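Local coordinates for sugar-binding transport ATP-binding protein (Pyrococcus horikoshii, PDB 1V43) that binds ATP and probably hydrolyses it to drive sugar import, as the ATPase subunit of an ABC transporter, at residues Phe286-Glu291 against Asp358-Phe363; Val41-Ser46 against Ala239-Ala244; Thr99-Ile104 against Glu117-Val122; Leu129-Leu134 against Gln148-Ala153. One frame throughout, in Å; residues are numbered along the deposited sequence.

Contact 1: Phe286-Glu291 against Asp358-Phe363; sequences FGIRPE and DMIHVF
I360 presses its branched side chain against the edge of the F286 ring: its CD1 lies near the ring plane, 3.3 Å from F286 CE1, and its CG2 reaches the same carbon at 3.4 Å, a tight fit. F286 extends to this meeting with CG anti to its N (chi1 170°). Replacing F286 by serine would probably open a gap beside I360, leaving CD1 and CG2 without their apolar partner. H361 comes next and forms an antiparallel hydrogen-bonded pair with G287. H361 N donates to G287 O at 2.8 Å, and G287 N donates back to H361 O at 2.9 Å. On the face away from F286, one water links H361 NE2 to R289 NE. V362 then pairs with F286 as a non-hydrogen-bonded pair, while the F363 ring lies beside G287, where a side chain would meet it tightly. Strand 361-364 thus borders the five-stranded antiparallel sheet of the predicted OB-type region, next to strand 283-288, whose other neighbour is strand 248-255; M355 of strand 350-356 packs on F286, I288 and I360, and helix 236-241 receives F363.

Contact 2: Val41-Ser46 against Ala239-Ala244; sequences VLLGPS and ATFIGA
L43, the last residue of strand 39-43, meets F241 at the edge of its ring, with L43 CG 3.9 Å from F241 CE2. Its CG stands anti to the backbone N (chi1 177°), and this sends the isobutyl group across to the segment 239-244, where the two methyls divide their work: CD1 stays in the plane of the F241 ring, while CD2 turns to I242 and touches its CG1 at 3.8 Å. G44 follows without a side chain and offers its backbone to the ring, its carbonyl carbon C lying 3.7 Å from F241 CZ. A side chain on G44 would point away from F241 and be crowded by the neighbouring proline ring. P45 completes the surface: its N approaches F241 CZ at 3.5 Å, and its CD touches the same CZ at 3.7 Å, so the far end of the phenyl ring sits at the turn where the strand becomes loop. The contact is made by van der Waals packing, of apolar side chains and of the G44-P45 peptide against the ring, on a strand end that leads into the Walker A P-loop. There the carbonyl of G44 accepts a hydrogen bond from K50, one of the residues that bind ATP. Strand 39-43 runs inside the mixed sheet between strands 194-199 and 211-216, and L43 also packs on T199 and I212. Helix 202-208 lies alongside, with A205 against L43 and M206 against I242, and on helix 236-241 the ring of F237 meets that of F241.

Contact 3: Thr99-Ile104 against Glu117-Val122; sequences TVYENI and EIDKRV
V122 sets a methyl over the face of the Y101 ring, joining two helices of the helical subdomain of the ABC ATPase, 100-105 and 115-128. The short segments cross steeply, their directions 106° apart and their axes 10.3 Å from each other at closest approach. CG1 of V122 sits 4.0 Å from the centroid of the Y101 ring, a CH-pi contact that leans toward one side of the ring, with Y101 CD1 3.5 Å from V122 CG1. The ring reaches this place because Y101 CG is anti to the backbone N (chi1 -176°), which sends the phenol out toward the second helix, crossing the side chains of V122 and D119 at about a right angle, and carries its hydroxyl to D119. There Y101 OH donates a hydrogen bond to D119 OD1, arriving near the plane of the ring; the modelled length of this bond is very short and should be taken as doubtful. The carboxylate is inclined 35° to the phenol ring. Its other oxygen, OD2, has a partner of its own in a salt bridge to R123, which probably helps to fix the rotation of the group. The phenol is thus gripped at its rim by the acid and covered on one face by the valine. Deeper in, where I104 packs also on A153 of helix 147-156, I104 CG2 meets V122 CG2 at 4.2 Å.

Contact 4: Leu129-Leu134 against Gln148-Ala153; sequences LQIEEL and QRVAVA
L129 packs closely onto helix 147-156, its side chain lodged against the turn between R149 and A153. L129 CG comes 3.3 Å from the backbone O of R149, CD1 touches V152 CB at 3.8 Å, and CD2 lies 3.7 Å from A153 CA. I131 closes the apolar part from the other side: its CG1 lies between the backbone N and carbonyl carbon (chi1 50°), an unfavourable site that brings CD1 to 3.9 Å from A153 CB, and near V150. Helix 174-191, through L187 against V152, and I104 against I131 help to bury this half. The outer half is polar and more open. R149, bent along its chain, turns the edge of its guanidinium to the loop: NE donates to L129 O at 2.8 Å, nearly straight (164°) and almost in line with the carbonyl, and NH2 reaches Q130 O at 3.0 Å from above the carbonyl plane. One guanidinium face is covered by CG2 of I131, while the side chain of Q130 leans to solvent. A methionine in place of R149 would probably leave the L129 and Q130 carbonyls without these donors and free the loop to shift. The helix of R149 follows directly on the LSGGQ signature sequence, whose Q146 also bonds R149 NH1. The carbonyls of L129 and Q130 that R149 holds lie where a Schellman motif at Q130 ends helix 115-128, within the helical subdomain characteristic of ABC ATPases.

Overall arrangement
Following the chain from the N terminus, segment 41-46 at the end of strand 39-43 opens contact 2, which closes only at 239-244 after 192 residues. Contacts 3 and 4 nest inside that long loop, one after the other, each closing a short loop of the helical subdomain. They touch where I104 and V100 meet A153, I131 and L134, so the three helices form one packed unit; the centres of contacts 3 and 4 lie about 11 Å apart. Contact 1 comes later in series, closing a loop of 66 residues made largely of strands. It lies about 17 Å, centre to centre, from contact 2, and R289 NH1 probably bonds to I242 O, joining the C-terminal region to the nucleotide-binding domain.

Contact 1: Phe286-Glu291 against Asp358-Phe363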
loop_
_atom_site.group_PDB
_atom_site.type_symbol
_atom_site.label_atom_id
_atom_site.label_comp_id
_atom_site.label_asym_id
_atom_site.label_seq_id
_atom_site.Cartn_x
_atom_site.Cartn_y
_atom_site.Cartn_z
ATOM N N PHE A 286 0.728 25.152 -7.145
ATOM C CA PHE A 286 -0.141 24.480 -8.108
ATOM C C PHE A 286 -0.200 22.991 -7.754
ATOM O O PHE A 286 0.811 22.393 -7.404
ATOM C CB PHE A 286 0.440 24.645 -9.514
ATOM C CG PHE A 286 -0.234 23.803 -10.566
ATOM C CD1 PHE A 286 -1.490 24.138 -11.050
ATOM C CD2 PHE A 286 0.401 22.684 -11.086
ATOM C CE1 PHE A 286 -2.100 23.375 -12.040
ATOM C CE2 PHE A 286 -0.203 21.918 -12.074
ATOM C CZ PHE A 286 -1.456 22.267 -12.551
ATOM N N GLY A 287 -1.381 22.399 -7.855
ATOM C CA GLY A 287 -1.512 20.994 -7.535
ATOM C C GLY A 287 -2.449 20.237 -8.457
ATOM O O GLY A 287 -3.529 20.719 -8.804
ATOM N N ILE A 288 -2.024 19.050 -8.881
ATOM C CA ILE A 288 -2.852 18.205 -9.733
ATOM C C ILE A 288 -2.453 16.779 -9.406
ATOM O O ILE A 288 -1.267 16.476 -9.330
ATOM C CB ILE A 288 -2.661 18.520 -11.241
ATOM C CG1 ILE A 288 -3.644 17.681 -12.052
ATOM C CG2 ILE A 288 -1.222 18.279 -11.673
ATOM C CD1 ILE A 288 -3.576 17.938 -13.517
ATOM N N ARG A 289 -3.443 15.918 -9.161
ATOM C CA ARG A 289 -3.163 14.525 -8.791
ATOM C C ARG A 289 -2.752 13.658 -9.973
ATOM O O ARG A 289 -3.268 13.835 -11.069
ATOM C CB ARG A 289 -4.392 13.880 -8.123
ATOM C CG ARG A 289 -4.823 14.523 -6.819
ATOM C CD ARG A 289 -5.887 13.673 -6.165
ATOM N NE ARG A 289 -6.496 14.293 -4.996
ATOM C CZ ARG A 289 -6.027 14.219 -3.762
ATOM N NH1 ARG A 289 -4.909 13.549 -3.508
ATOM N NH2 ARG A 289 -6.710 14.770 -2.764
ATOM N N PRO A 290 -1.827 12.705 -9.751
ATOM C CA PRO A 290 -1.313 11.768 -10.765
ATOM C C PRO A 290 -2.466 11.131 -11.556
ATOM O O PRO A 290 -2.394 10.991 -12.780
ATOM C CB PRO A 290 -0.569 10.722 -9.934
ATOM C CG PRO A 290 -0.040 11.543 -8.763
ATOM C CD PRO A 290 -1.244 12.420 -8.422
ATOM N N GLU A 291 -3.526 10.760 -10.840
ATOM C CA GLU A 291 -4.696 10.133 -11.449
ATOM C C GLU A 291 -5.604 11.121 -12.177
ATOM O O GLU A 291 -6.602 10.708 -12.765
ATOM C CB GLU A 291 -5.527 9.380 -10.399
ATOM C CG GLU A 291 -6.212 10.291 -9.366
ATOM C CD GLU A 291 -5.399 10.469 -8.084
ATOM O OE1 GLU A 291 -4.157 10.520 -8.154
ATOM O OE2 GLU A 291 -6.011 10.566 -7.001
ATOM N N ASP A 358 -10.234 20.767 -14.658
ATOM C CA ASP A 358 -11.301 20.818 -13.673
ATOM C C ASP A 358 -10.909 20.155 -12.354
ATOM O O ASP A 358 -11.613 20.292 -11.354
ATOM C CB ASP A 358 -12.564 20.173 -14.245
ATOM C CG ASP A 358 -13.251 21.055 -15.284
ATOM O OD1 ASP A 358 -13.810 20.507 -16.258
ATOM O OD2 ASP A 358 -13.242 22.298 -15.122
ATOM N N MET A 359 -9.783 19.446 -12.354
ATOM C CA MET A 359 -9.298 18.767 -11.151
ATOM C C MET A 359 -8.066 19.463 -10.566
ATOM O O MET A 359 -7.369 18.902 -9.727
ATOM C CB MET A 359 -8.939 17.307 -11.460
ATOM C CG MET A 359 -10.094 16.451 -11.962
ATOM S SD MET A 359 -11.524 16.466 -10.862
ATOM C CE MET A 359 -11.129 15.219 -9.767
ATOM N N ILE A 360 -7.808 20.689 -11.002
ATOM C CA ILE A 360 -6.648 21.429 -10.526
ATOM C C ILE A 360 -6.871 22.164 -9.210
ATOM O O ILE A 360 -7.992 22.524 -8.869
ATOM C CB ILE A 360 -6.181 22.430 -11.608
ATOM C CG1 ILE A 360 -5.415 21.669 -12.692
ATOM C CG2 ILE A 360 -5.350 23.540 -10.993
ATOM C CD1 ILE A 360 -4.820 22.543 -13.764
ATOM N N HIS A 361 -5.790 22.364 -8.469
ATOM C CA HIS A 361 -5.841 23.079 -7.196
ATOM C C HIS A 361 -4.740 24.147 -7.171
ATOM O O HIS A 361 -3.739 24.041 -7.885
ATOM C CB HIS A 361 -5.633 22.110 -6.022
ATOM C CG HIS A 361 -6.623 20.988 -5.978
ATOM N ND1 HIS A 361 -7.867 21.112 -5.394
ATOM C CD2 HIS A 361 -6.578 19.742 -6.509
ATOM C CE1 HIS A 361 -8.544 19.991 -5.570
ATOM N NE2 HIS A 361 -7.785 19.145 -6.244
ATOM N N VAL A 362 -4.941 25.170 -6.345
ATOM C CA VAL A 362 -3.983 26.257 -6.183
ATOM C C VAL A 362 -3.988 26.626 -4.702
ATOM O O VAL A 362 -5.036 26.924 -4.144
ATOM C CB VAL A 362 -4.395 27.510 -6.985
ATOM C CG1 VAL A 362 -3.286 28.567 -6.879
ATOM C CG2 VAL A 362 -4.682 27.145 -8.439
ATOM N N PHE A 363 -2.828 26.593 -4.061
ATOM C CA PHE A 363 -2.750 26.921 -2.642
ATOM C C PHE A 363 -1.833 28.128 -2.400
ATOM O O PHE A 363 -0.780 28.265 -3.034
ATOM C CB PHE A 363 -2.208 25.724 -1.835
ATOM C CG PHE A 363 -2.896 24.410 -2.125
ATOM C CD1 PHE A 363 -2.570 23.670 -3.259
ATOM C CD2 PHE A 363 -3.863 23.905 -1.251
ATOM C CE1 PHE A 363 -3.194 22.441 -3.521
ATOM C CE2 PHE A 363 -4.497 22.679 -1.501
ATOM C CZ PHE A 363 -4.158 21.949 -2.640
HETATM O O HOH W 1 -8.503 16.468 -5.437
#

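Contact 2: Val41-Ser46 against Ala239-Ala244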
loop_
_atom_site.group_PDB
_atom_site.type_symbol
_atom_site.label_atom_id
_atom_site.label_comp_id
_atom_site.label_asym_id
_atom_site.label_seq_id
_atom_site.Cartn_x
_atom_site.Cartn_y
_atom_site.Cartn_z
ATOM N N VAL A 41 -13.594 9.123 11.475
ATOM C CA VAL A 41 -12.198 8.706 11.534
ATOM C C VAL A 41 -11.318 9.914 11.838
ATOM O O VAL A 41 -11.489 10.982 11.242
ATOM C CB VAL A 41 -11.689 8.118 10.194
ATOM C CG1 VAL A 41 -10.183 7.889 10.287
ATOM C CG2 VAL A 41 -12.394 6.803 9.879
ATOM N N LEU A 42 -10.410 9.760 12.796
ATOM C CA LEU A 42 -9.463 10.817 13.110
ATOM C C LEU A 42 -8.203 10.332 12.377
ATOM O O LEU A 42 -7.601 9.317 12.744
ATOM C CB LEU A 42 -9.215 10.918 14.610
ATOM C CG LEU A 42 -10.420 11.184 15.511
ATOM C CD1 LEU A 42 -9.938 11.315 16.957
ATOM C CD2 LEU A 42 -11.165 12.435 15.041
ATOM N N LEU A 43 -7.842 11.054 11.322
ATOM C CA LEU A 43 -6.718 10.707 10.467
ATOM C C LEU A 43 -5.566 11.686 10.580
ATOM O O LEU A 43 -5.763 12.900 10.506
ATOM C CB LEU A 43 -7.193 10.658 9.006
ATOM C CG LEU A 43 -6.149 10.381 7.924
ATOM C CD1 LEU A 43 -5.647 8.958 8.060
ATOM C CD2 LEU A 43 -6.758 10.596 6.536
ATOM N N GLY A 44 -4.357 11.155 10.729
ATOM C CA GLY A 44 -3.193 12.015 10.842
ATOM C C GLY A 44 -1.936 11.244 11.188
ATOM O O GLY A 44 -2.019 10.100 11.637
ATOM N N PRO A 45 -0.751 11.849 11.009
ATOM C CA PRO A 45 0.508 11.165 11.319
ATOM C C PRO A 45 0.712 10.955 12.813
ATOM O O PRO A 45 -0.048 11.481 13.640
ATOM C CB PRO A 45 1.560 12.093 10.712
ATOM C CG PRO A 45 0.955 13.449 10.922
ATOM C CD PRO A 45 -0.504 13.224 10.541
ATOM N N SER A 46 1.740 10.190 13.155
ATOM C CA SER A 46 2.063 9.917 14.551
ATOM C C SER A 46 2.291 11.219 15.297
ATOM O O SER A 46 2.962 12.120 14.799
ATOM C CB SER A 46 3.328 9.059 14.648
ATOM O OG SER A 46 3.161 7.853 13.928
ATOM N N ALA A 239 -4.336 17.906 1.147
ATOM C CA ALA A 239 -4.258 17.499 -0.247
ATOM C C ALA A 239 -3.246 16.381 -0.460
ATOM O O ALA A 239 -3.468 15.499 -1.279
ATOM C CB ALA A 239 -3.893 18.689 -1.134
ATOM N N THR A 240 -2.145 16.411 0.289
ATOM C CA THR A 240 -1.099 15.407 0.117
ATOM C C THR A 240 -1.106 14.255 1.112
ATOM O O THR A 240 -0.272 13.358 1.012
ATOM C CB THR A 240 0.311 16.064 0.136
ATOM O OG1 THR A 240 0.534 16.684 1.408
ATOM C CG2 THR A 240 0.432 17.126 -0.960
ATOM N N PHE A 241 -2.032 14.261 2.066
ATOM C CA PHE A 241 -2.068 13.182 3.048
ATOM C C PHE A 241 -3.029 12.071 2.631
ATOM O O PHE A 241 -2.972 10.952 3.147
ATOM C CB PHE A 241 -2.457 13.710 4.433
ATOM C CG PHE A 241 -1.990 12.835 5.562
ATOM C CD1 PHE A 241 -0.665 12.892 6.006
ATOM C CD2 PHE A 241 -2.852 11.913 6.142
ATOM C CE1 PHE A 241 -0.214 12.039 7.003
ATOM C CE2 PHE A 241 -2.416 11.061 7.133
ATOM C CZ PHE A 241 -1.095 11.117 7.571
ATOM N N ILE A 242 -3.892 12.376 1.678
ATOM C CA ILE A 242 -4.862 11.403 1.203
ATOM C C ILE A 242 -4.708 11.203 -0.296
ATOM O O ILE A 242 -4.731 12.163 -1.057
ATOM C CB ILE A 242 -6.295 11.872 1.498
ATOM C CG1 ILE A 242 -6.473 12.072 3.003
ATOM C CG2 ILE A 242 -7.295 10.862 0.949
ATOM C CD1 ILE A 242 -7.813 12.595 3.397
ATOM N N GLY A 243 -4.570 9.950 -0.712
ATOM C CA GLY A 243 -4.402 9.649 -2.123
ATOM C C GLY A 243 -2.929 9.455 -2.420
ATOM O O GLY A 243 -2.136 10.400 -2.326
ATOM N N ALA A 244 -2.564 8.229 -2.778
ATOM C CA ALA A 244 -1.179 7.874 -3.085
ATOM C C ALA A 244 -1.117 7.089 -4.398
ATOM O O ALA A 244 -1.952 6.207 -4.630
ATOM C CB ALA A 244 -0.586 7.029 -1.922
#

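Contact 3: Thr99-Ile104 against Glu117-Val122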
loop_
_atom_site.group_PDB
_atom_site.type_symbol
_atom_site.label_atom_id
_atom_site.label_comp_id
_atom_site.label_asym_id
_atom_site.label_seq_id
_atom_site.Cartn_x
_atom_site.Cartn_y
_atom_site.Cartn_z
ATOM N N THR A 99 -13.058 -19.263 26.657
ATOM C CA THR A 99 -13.679 -19.677 25.410
ATOM C C THR A 99 -14.208 -18.404 24.735
ATOM O O THR A 99 -14.329 -17.371 25.386
ATOM C CB THR A 99 -14.833 -20.649 25.687
ATOM O OG1 THR A 99 -15.377 -21.109 24.449
ATOM C CG2 THR A 99 -15.911 -19.979 26.484
ATOM N N VAL A 100 -14.496 -18.460 23.440
ATOM C CA VAL A 100 -15.020 -17.282 22.764
ATOM C C VAL A 100 -16.193 -16.756 23.583
ATOM O O VAL A 100 -16.272 -15.562 23.872
ATOM C CB VAL A 100 -15.481 -17.603 21.325
ATOM C CG1 VAL A 100 -16.214 -16.400 20.725
ATOM C CG2 VAL A 100 -14.279 -17.945 20.460
ATOM N N TYR A 101 -17.084 -17.656 23.991
ATOM C CA TYR A 101 -18.236 -17.253 24.781
ATOM C C TYR A 101 -17.799 -16.542 26.067
ATOM O O TYR A 101 -18.403 -15.544 26.483
ATOM C CB TYR A 101 -19.073 -18.481 25.155
ATOM C CG TYR A 101 -20.360 -18.161 25.898
ATOM C CD1 TYR A 101 -21.594 -18.179 25.241
ATOM C CD2 TYR A 101 -20.345 -17.859 27.264
ATOM C CE1 TYR A 101 -22.780 -17.910 25.932
ATOM C CE2 TYR A 101 -21.535 -17.580 27.968
ATOM C CZ TYR A 101 -22.741 -17.605 27.298
ATOM O OH TYR A 101 -23.909 -17.298 27.980
ATOM N N GLU A 102 -16.770 -17.083 26.711
ATOM C CA GLU A 102 -16.260 -16.510 27.950
ATOM C C GLU A 102 -15.521 -15.201 27.689
ATOM O O GLU A 102 -15.621 -14.251 28.466
ATOM C CB GLU A 102 -15.340 -17.512 28.659
ATOM C CG GLU A 102 -16.099 -18.593 29.415
ATOM C CD GLU A 102 -16.981 -18.018 30.516
ATOM O OE1 GLU A 102 -16.429 -17.406 31.456
ATOM O OE2 GLU A 102 -18.221 -18.175 30.446
ATOM N N ASN A 103 -14.779 -15.160 26.590
ATOM C CA ASN A 103 -14.055 -13.958 26.219
ATOM C C ASN A 103 -15.081 -12.825 26.082
ATOM O O ASN A 103 -14.976 -11.791 26.742
ATOM C CB ASN A 103 -13.326 -14.182 24.894
ATOM C CG ASN A 103 -12.430 -13.019 24.517
ATOM O OD1 ASN A 103 -12.889 -11.883 24.390
ATOM N ND2 ASN A 103 -11.145 -13.297 24.332
ATOM N N ILE A 104 -16.098 -13.042 25.252
ATOM C CA ILE A 104 -17.127 -12.027 25.038
ATOM C C ILE A 104 -17.937 -11.752 26.303
ATOM O O ILE A 104 -18.473 -10.652 26.491
ATOM C CB ILE A 104 -18.097 -12.444 23.910
ATOM C CG1 ILE A 104 -17.312 -12.678 22.620
ATOM C CG2 ILE A 104 -19.161 -11.362 23.701
ATOM C CD1 ILE A 104 -18.149 -13.201 21.452
ATOM N N GLU A 117 -28.846 -12.652 31.204
ATOM C CA GLU A 117 -28.766 -11.434 30.413
ATOM C C GLU A 117 -27.469 -11.569 29.625
ATOM O O GLU A 117 -27.394 -11.216 28.448
ATOM C CB GLU A 117 -28.708 -10.209 31.333
ATOM C CG GLU A 117 -28.738 -8.870 30.611
ATOM C CD GLU A 117 -30.009 -8.675 29.801
ATOM O OE1 GLU A 117 -31.109 -8.793 30.383
ATOM O OE2 GLU A 117 -29.911 -8.399 28.584
ATOM N N ILE A 118 -26.456 -12.108 30.295
ATOM C CA ILE A 118 -25.149 -12.324 29.699
ATOM C C ILE A 118 -25.252 -13.245 28.498
ATOM O O ILE A 118 -24.570 -13.040 27.492
ATOM C CB ILE A 118 -24.171 -12.964 30.704
ATOM C CG1 ILE A 118 -23.923 -12.006 31.862
ATOM C CG2 ILE A 118 -22.852 -13.317 30.017
ATOM C CD1 ILE A 118 -22.908 -12.513 32.859
ATOM N N ASP A 119 -26.106 -14.260 28.599
ATOM C CA ASP A 119 -26.254 -15.199 27.502
ATOM C C ASP A 119 -26.969 -14.591 26.308
ATOM O O ASP A 119 -26.628 -14.893 25.166
ATOM C CB ASP A 119 -26.999 -16.451 27.937
ATOM C CG ASP A 119 -26.867 -17.576 26.920
ATOM O OD1 ASP A 119 -25.790 -18.206 26.863
ATOM O OD2 ASP A 119 -27.827 -17.813 26.165
ATOM N N LYS A 120 -27.965 -13.745 26.563
ATOM C CA LYS A 120 -28.696 -13.107 25.473
ATOM C C LYS A 120 -27.787 -12.174 24.663
ATOM O O LYS A 120 -27.809 -12.196 23.434
ATOM C CB LYS A 120 -29.878 -12.293 26.006
ATOM C CG LYS A 120 -30.656 -11.598 24.897
ATOM C CD LYS A 120 -31.717 -10.655 25.428
ATOM C CE LYS A 120 -32.570 -10.103 24.287
ATOM N NZ LYS A 120 -31.770 -9.376 23.259
ATOM N N ARG A 121 -26.996 -11.359 25.362
ATOM C CA ARG A 121 -26.079 -10.410 24.727
ATOM C C ARG A 121 -24.962 -11.106 23.946
ATOM O O ARG A 121 -24.662 -10.718 22.806
ATOM C CB ARG A 121 -25.456 -9.494 25.784
ATOM C CG ARG A 121 -26.467 -8.710 26.593
ATOM C CD ARG A 121 -25.832 -8.156 27.860
ATOM N NE ARG A 121 -25.294 -6.811 27.687
ATOM C CZ ARG A 121 -26.046 -5.730 27.493
ATOM N NH1 ARG A 121 -27.369 -5.837 27.447
ATOM N NH2 ARG A 121 -25.474 -4.541 27.352
ATOM N N VAL A 122 -24.339 -12.118 24.559
ATOM C CA VAL A 122 -23.269 -12.868 23.897
ATOM C C VAL A 122 -23.788 -13.447 22.581
ATOM O O VAL A 122 -23.137 -13.312 21.554
ATOM C CB VAL A 122 -22.712 -14.008 24.802
ATOM C CG1 VAL A 122 -21.744 -14.893 24.021
ATOM C CG2 VAL A 122 -21.972 -13.409 25.975
#

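Contact 4: Leu129-Leu134 against Gln148-Ala153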
loop_
_atom_site.group_PDB
_atom_site.type_symbol
_atom_site.label_atom_id
_atom_site.label_comp_id
_atom_site.label_asym_id
_atom_site.label_seq_id
_atom_site.Cartn_x
_atom_site.Cartn_y
_atom_site.Cartn_z
ATOM N N LEU A 129 -21.288 -10.669 14.651
ATOM C CA LEU A 129 -19.950 -10.845 14.109
ATOM C C LEU A 129 -19.819 -12.157 13.315
ATOM O O LEU A 129 -18.746 -12.485 12.814
ATOM C CB LEU A 129 -18.931 -10.807 15.249
ATOM C CG LEU A 129 -18.384 -9.451 15.738
ATOM C CD1 LEU A 129 -17.596 -8.807 14.609
ATOM C CD2 LEU A 129 -19.516 -8.536 16.217
ATOM N N GLN A 130 -20.918 -12.900 13.199
ATOM C CA GLN A 130 -20.922 -14.174 12.485
ATOM C C GLN A 130 -19.910 -15.151 13.076
ATOM O O GLN A 130 -19.192 -15.841 12.354
ATOM C CB GLN A 130 -20.629 -13.951 10.993
ATOM C CG GLN A 130 -21.781 -13.304 10.236
ATOM C CD GLN A 130 -21.300 -12.363 9.142
ATOM O OE1 GLN A 130 -20.601 -11.380 9.415
ATOM N NE2 GLN A 130 -21.671 -12.659 7.895
ATOM N N ILE A 131 -19.841 -15.199 14.398
ATOM C CA ILE A 131 -18.927 -16.125 15.053
ATOM C C ILE A 131 -19.685 -17.048 16.007
ATOM O O ILE A 131 -19.079 -17.647 16.886
ATOM C CB ILE A 131 -17.835 -15.373 15.851
ATOM C CG1 ILE A 131 -18.486 -14.314 16.743
ATOM C CG2 ILE A 131 -16.811 -14.743 14.897
ATOM C CD1 ILE A 131 -17.556 -13.731 17.781
ATOM N N GLU A 132 -21.002 -17.171 15.838
ATOM C CA GLU A 132 -21.802 -18.026 16.731
ATOM C C GLU A 132 -21.299 -19.462 16.804
ATOM O O GLU A 132 -21.462 -20.118 17.827
ATOM C CB GLU A 132 -23.276 -18.085 16.312
ATOM C CG GLU A 132 -23.815 -16.852 15.628
ATOM C CD GLU A 132 -23.803 -16.976 14.104
ATOM O OE1 GLU A 132 -22.712 -16.919 13.479
ATOM O OE2 GLU A 132 -24.903 -17.144 13.538
ATOM N N GLU A 133 -20.677 -19.938 15.725
ATOM C CA GLU A 133 -20.189 -21.309 15.660
ATOM C C GLU A 133 -18.825 -21.510 16.305
ATOM O O GLU A 133 -18.293 -22.613 16.282
ATOM C CB GLU A 133 -20.122 -21.788 14.199
ATOM C CG GLU A 133 -21.180 -21.225 13.222
ATOM C CD GLU A 133 -22.628 -21.578 13.564
ATOM O OE1 GLU A 133 -23.483 -21.536 12.650
ATOM O OE2 GLU A 133 -22.925 -21.876 14.734
ATOM N N LEU A 134 -18.253 -20.456 16.875
ATOM C CA LEU A 134 -16.943 -20.562 17.521
ATOM C C LEU A 134 -17.087 -20.308 19.000
ATOM O O LEU A 134 -16.097 -20.241 19.729
ATOM C CB LEU A 134 -15.978 -19.516 16.973
ATOM C CG LEU A 134 -16.032 -19.204 15.480
ATOM C CD1 LEU A 134 -15.076 -18.066 15.196
ATOM C CD2 LEU A 134 -15.683 -20.435 14.672
ATOM N N GLN A 148 -9.988 -11.646 15.513
ATOM C CA GLN A 148 -10.262 -10.229 15.326
ATOM C C GLN A 148 -11.743 -9.983 15.599
ATOM O O GLN A 148 -12.114 -9.114 16.391
ATOM C CB GLN A 148 -9.923 -9.805 13.898
ATOM C CG GLN A 148 -9.918 -8.294 13.700
ATOM C CD GLN A 148 -8.919 -7.583 14.598
ATOM O OE1 GLN A 148 -7.721 -7.877 14.566
ATOM N NE2 GLN A 148 -9.409 -6.640 15.403
ATOM N N ARG A 149 -12.581 -10.780 14.948
ATOM C CA ARG A 149 -14.022 -10.675 15.098
ATOM C C ARG A 149 -14.459 -10.841 16.552
ATOM O O ARG A 149 -15.416 -10.201 16.995
ATOM C CB ARG A 149 -14.697 -11.719 14.210
ATOM C CG ARG A 149 -14.185 -11.692 12.780
ATOM C CD ARG A 149 -15.275 -11.414 11.751
ATOM N NE ARG A 149 -16.212 -12.523 11.618
ATOM C CZ ARG A 149 -15.898 -13.713 11.116
ATOM N NH1 ARG A 149 -14.665 -13.950 10.692
ATOM N NH2 ARG A 149 -16.817 -14.668 11.039
ATOM N N VAL A 150 -13.752 -11.687 17.300
ATOM C CA VAL A 150 -14.086 -11.926 18.701
ATOM C C VAL A 150 -13.858 -10.671 19.519
ATOM O O VAL A 150 -14.652 -10.336 20.399
ATOM C CB VAL A 150 -13.229 -13.065 19.310
ATOM C CG1 VAL A 150 -13.618 -13.280 20.776
ATOM C CG2 VAL A 150 -13.409 -14.349 18.503
ATOM N N ALA A 151 -12.760 -9.981 19.229
ATOM C CA ALA A 151 -12.422 -8.748 19.933
ATOM C C ALA A 151 -13.513 -7.700 19.730
ATOM O O ALA A 151 -13.875 -6.973 20.659
ATOM C CB ALA A 151 -11.063 -8.206 19.431
ATOM N N VAL A 152 -14.041 -7.619 18.511
ATOM C CA VAL A 152 -15.094 -6.642 18.227
ATOM C C VAL A 152 -16.389 -6.997 18.939
ATOM O O VAL A 152 -17.047 -6.115 19.482
ATOM C CB VAL A 152 -15.389 -6.531 16.724
ATOM C CG1 VAL A 152 -16.522 -5.547 16.500
ATOM C CG2 VAL A 152 -14.144 -6.093 15.976
ATOM N N ALA A 153 -16.753 -8.283 18.941
ATOM C CA ALA A 153 -17.981 -8.715 19.605
ATOM C C ALA A 153 -17.897 -8.344 21.078
ATOM O O ALA A 153 -18.886 -7.923 21.680
ATOM C CB ALA A 153 -18.190 -10.240 19.451
#